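Local atomic coordinates of putative potassium transport protein (Staphylococcus aureus 08BA02176, PDB entry 4XTT), a protein that binds cyclic di-AMP through the RCK_C domain of KtrA, probably as the regulatory part of a potassium transport system. Residues S16-K21 and N76-F81. Numbering follows the deposited sequence.
Sequences SIVELK and NDLNRF
Leu-78 and Phe-81 of the C-terminal helix pack against Ser-16, Val-18 and Leu-20 of an outer strand, a largely apolar strand-on-helix contact within the RCK_C (TrkA-C) domain. The two short segments run nearly parallel, with axes 16° apart and 10.0 Å at closest approach. Burial is modest at 172 Å², and no hydrogen bond links them, so van der Waals packing, including against the Ser-16 carbonyl, holds the segments together.

The spacing of contacts fits this geometry: alternate residues of the strand meet residues one helical turn apart. With CG anti to its carbonyl carbon (chi1 -66°), Leu-78 reaches the start of the strand through a single methyl, CD1, which lies 3.4 Å from Ser-16 O. Leu-78 CD1 also lies 4.2 Å from Val-18 CG2, the two side chains passing alongside one another and pointing opposite ways. Farther along, Leu-20 CD2 approaches the ring of Phe-81 obliquely, 3.7 Å from CE2; CG anti to the backbone N in Phe-81 (chi1 175°) swings that ring toward the end of the strand. Ser-16 OG also lies near Leu-78 CD1, but its polar partner is Asp-75 OD1, a hydrogen bond at the start of the same helix.

The Phe-81 side chain is about 8 Å from the bound cyclic di-AMP and packs on Ile-36 and Ile-42, both lining its pocket. Phe-81 also meets Tyr-40 of helix 36-40 edge-to-face. Strand 15-21 is antiparallel to strand 68-72, bonded through Val-18 with Met-71 and Leu-20 with Leu-69, while Ile-17 points away from helix 75-83 and, like Glu-19, touches the second subunit.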
loop_
_atom_site.group_PDB
_atom_site.type_symbol
_atom_site.label_atom_id
_atom_site.label_comp_id
_atom_site.label_asym_id
_atom_site.label_seq_id
_atom_site.Cartn_x
_atom_site.Cartn_y
_atom_site.Cartn_z
ATOM N N SER A 16 9.489 -7.217 2.778
ATOM C CA SER A 16 9.386 -7.883 1.481
ATOM C C SER A 16 7.999 -7.722 0.855
ATOM O O SER A 16 7.019 -7.505 1.566
ATOM C CB SER A 16 9.750 -9.365 1.615
ATOM O OG SER A 16 8.957 -10.002 2.595
ATOM N N ILE A 17 7.941 -7.741 -0.477
ATOM C CA ILE A 17 6.661 -7.781 -1.182
ATOM C C ILE A 17 6.325 -9.206 -1.579
ATOM O O ILE A 17 7.136 -9.920 -2.162
ATOM C CB ILE A 17 6.635 -6.909 -2.449
ATOM C CG1 ILE A 17 6.564 -5.438 -2.079
ATOM C CG2 ILE A 17 5.381 -7.169 -3.254
ATOM C CD1 ILE A 17 6.341 -4.524 -3.277
ATOM N N VAL A 18 5.124 -9.622 -1.211
ATOM C CA VAL A 18 4.697 -10.992 -1.382
ATOM C C VAL A 18 3.351 -10.999 -2.076
ATOM O O VAL A 18 2.501 -10.143 -1.825
ATOM C CB VAL A 18 4.603 -11.730 -0.025
ATOM C CG1 VAL A 18 3.978 -13.103 -0.198
ATOM C CG2 VAL A 18 5.988 -11.838 0.617
ATOM N N GLU A 19 3.177 -11.932 -2.997
ATOM C CA GLU A 19 1.878 -12.182 -3.594
ATOM C C GLU A 19 1.147 -13.327 -2.907
ATOM O O GLU A 19 1.754 -14.324 -2.520
ATOM C CB GLU A 19 2.032 -12.455 -5.084
ATOM C CG GLU A 19 2.084 -11.189 -5.908
ATOM C CD GLU A 19 2.348 -11.471 -7.364
ATOM O OE1 GLU A 19 2.079 -12.610 -7.803
ATOM O OE2 GLU A 19 2.780 -10.538 -8.074
ATOM N N LEU A 20 -0.165 -13.187 -2.768
ATOM C CA LEU A 20 -0.964 -14.225 -2.131
ATOM C C LEU A 20 -2.273 -14.419 -2.888
ATOM O O LEU A 20 -3.083 -13.500 -3.000
ATOM C CB LEU A 20 -1.251 -13.871 -0.674
ATOM C CG LEU A 20 -2.082 -14.920 0.060
ATOM C CD1 LEU A 20 -1.288 -16.209 0.168
ATOM C CD2 LEU A 20 -2.512 -14.433 1.430
ATOM N N LYS A 21 -2.480 -15.635 -3.384
ATOM C CA LYS A 21 -3.640 -15.937 -4.208
ATOM C C LYS A 21 -4.835 -16.222 -3.311
ATOM O O LYS A 21 -4.708 -16.905 -2.294
ATOM C CB LYS A 21 -3.339 -17.122 -5.131
ATOM C CG LYS A 21 -4.473 -17.520 -6.077
ATOM C CD LYS A 21 -3.923 -18.078 -7.390
ATOM C CE LYS A 21 -2.667 -18.914 -7.154
ATOM N NZ LYS A 21 -1.971 -19.305 -8.412
ATOM N N ASN A 76 7.351 -10.913 9.588
ATOM C CA ASN A 76 6.601 -11.562 10.652
ATOM C C ASN A 76 5.114 -11.274 10.526
ATOM O O ASN A 76 4.286 -12.121 10.855
ATOM C CB ASN A 76 7.102 -11.115 12.026
ATOM C CG ASN A 76 8.507 -11.604 12.329
ATOM O OD1 ASN A 76 8.941 -12.641 11.823
ATOM N ND2 ASN A 76 9.221 -10.863 13.172
ATOM N N ASP A 77 4.772 -10.099 10.000
ATOM C CA ASP A 77 3.366 -9.743 9.857
ATOM C C ASP A 77 2.784 -10.454 8.662
ATOM O O ASP A 77 1.683 -10.994 8.740
ATOM C CB ASP A 77 3.164 -8.230 9.679
ATOM C CG ASP A 77 3.622 -7.415 10.873
ATOM O OD1 ASP A 77 3.429 -7.869 12.020
ATOM O OD2 ASP A 77 4.155 -6.302 10.659
ATOM N N LEU A 78 3.542 -10.482 7.568
ATOM C CA LEU A 78 3.121 -11.200 6.379
ATOM C C LEU A 78 2.952 -12.681 6.667
ATOM O O LEU A 78 1.941 -13.276 6.298
ATOM C CB LEU A 78 4.130 -10.990 5.259
ATOM C CG LEU A 78 4.240 -9.560 4.743
ATOM C CD1 LEU A 78 5.531 -9.368 3.963
ATOM C CD2 LEU A 78 3.038 -9.288 3.856
ATOM N N ASN A 79 3.919 -13.251 7.382
ATOM C CA ASN A 79 3.905 -14.673 7.715
ATOM C C ASN A 79 2.731 -15.052 8.622
ATOM O O ASN A 79 2.166 -16.136 8.510
ATOM C CB ASN A 79 5.228 -15.062 8.361
ATOM C CG ASN A 79 5.288 -16.525 8.731
ATOM O OD1 ASN A 79 5.770 -17.348 7.955
ATOM N ND2 ASN A 79 4.834 -16.856 9.938
ATOM N N ARG A 80 2.357 -14.148 9.514
ATOM C CA ARG A 80 1.242 -14.391 10.415
ATOM C C ARG A 80 -0.094 -14.374 9.685
ATOM O O ARG A 80 -0.965 -15.200 9.954
ATOM C CB ARG A 80 1.257 -13.363 11.538
ATOM C CG ARG A 80 0.466 -13.740 12.774
ATOM C CD ARG A 80 -0.122 -12.473 13.319
ATOM N NE ARG A 80 0.933 -11.462 13.364
ATOM C CZ ARG A 80 0.735 -10.153 13.498
ATOM N NH1 ARG A 80 -0.499 -9.660 13.574
ATOM N NH2 ARG A 80 1.779 -9.334 13.520
ATOM N N PHE A 81 -0.253 -13.440 8.755
ATOM C CA PHE A 81 -1.479 -13.365 7.974
ATOM C C PHE A 81 -1.644 -14.592 7.088
ATOM O O PHE A 81 -2.743 -15.129 6.959
ATOM C CB PHE A 81 -1.489 -12.101 7.120
ATOM C CG PHE A 81 -2.666 -12.003 6.192
ATOM C CD1 PHE A 81 -3.954 -11.865 6.691
ATOM C CD2 PHE A 81 -2.484 -12.028 4.819
ATOM C CE1 PHE A 81 -5.044 -11.769 5.837
ATOM C CE2 PHE A 81 -3.565 -11.926 3.959
ATOM C CZ PHE A 81 -4.851 -11.792 4.474
#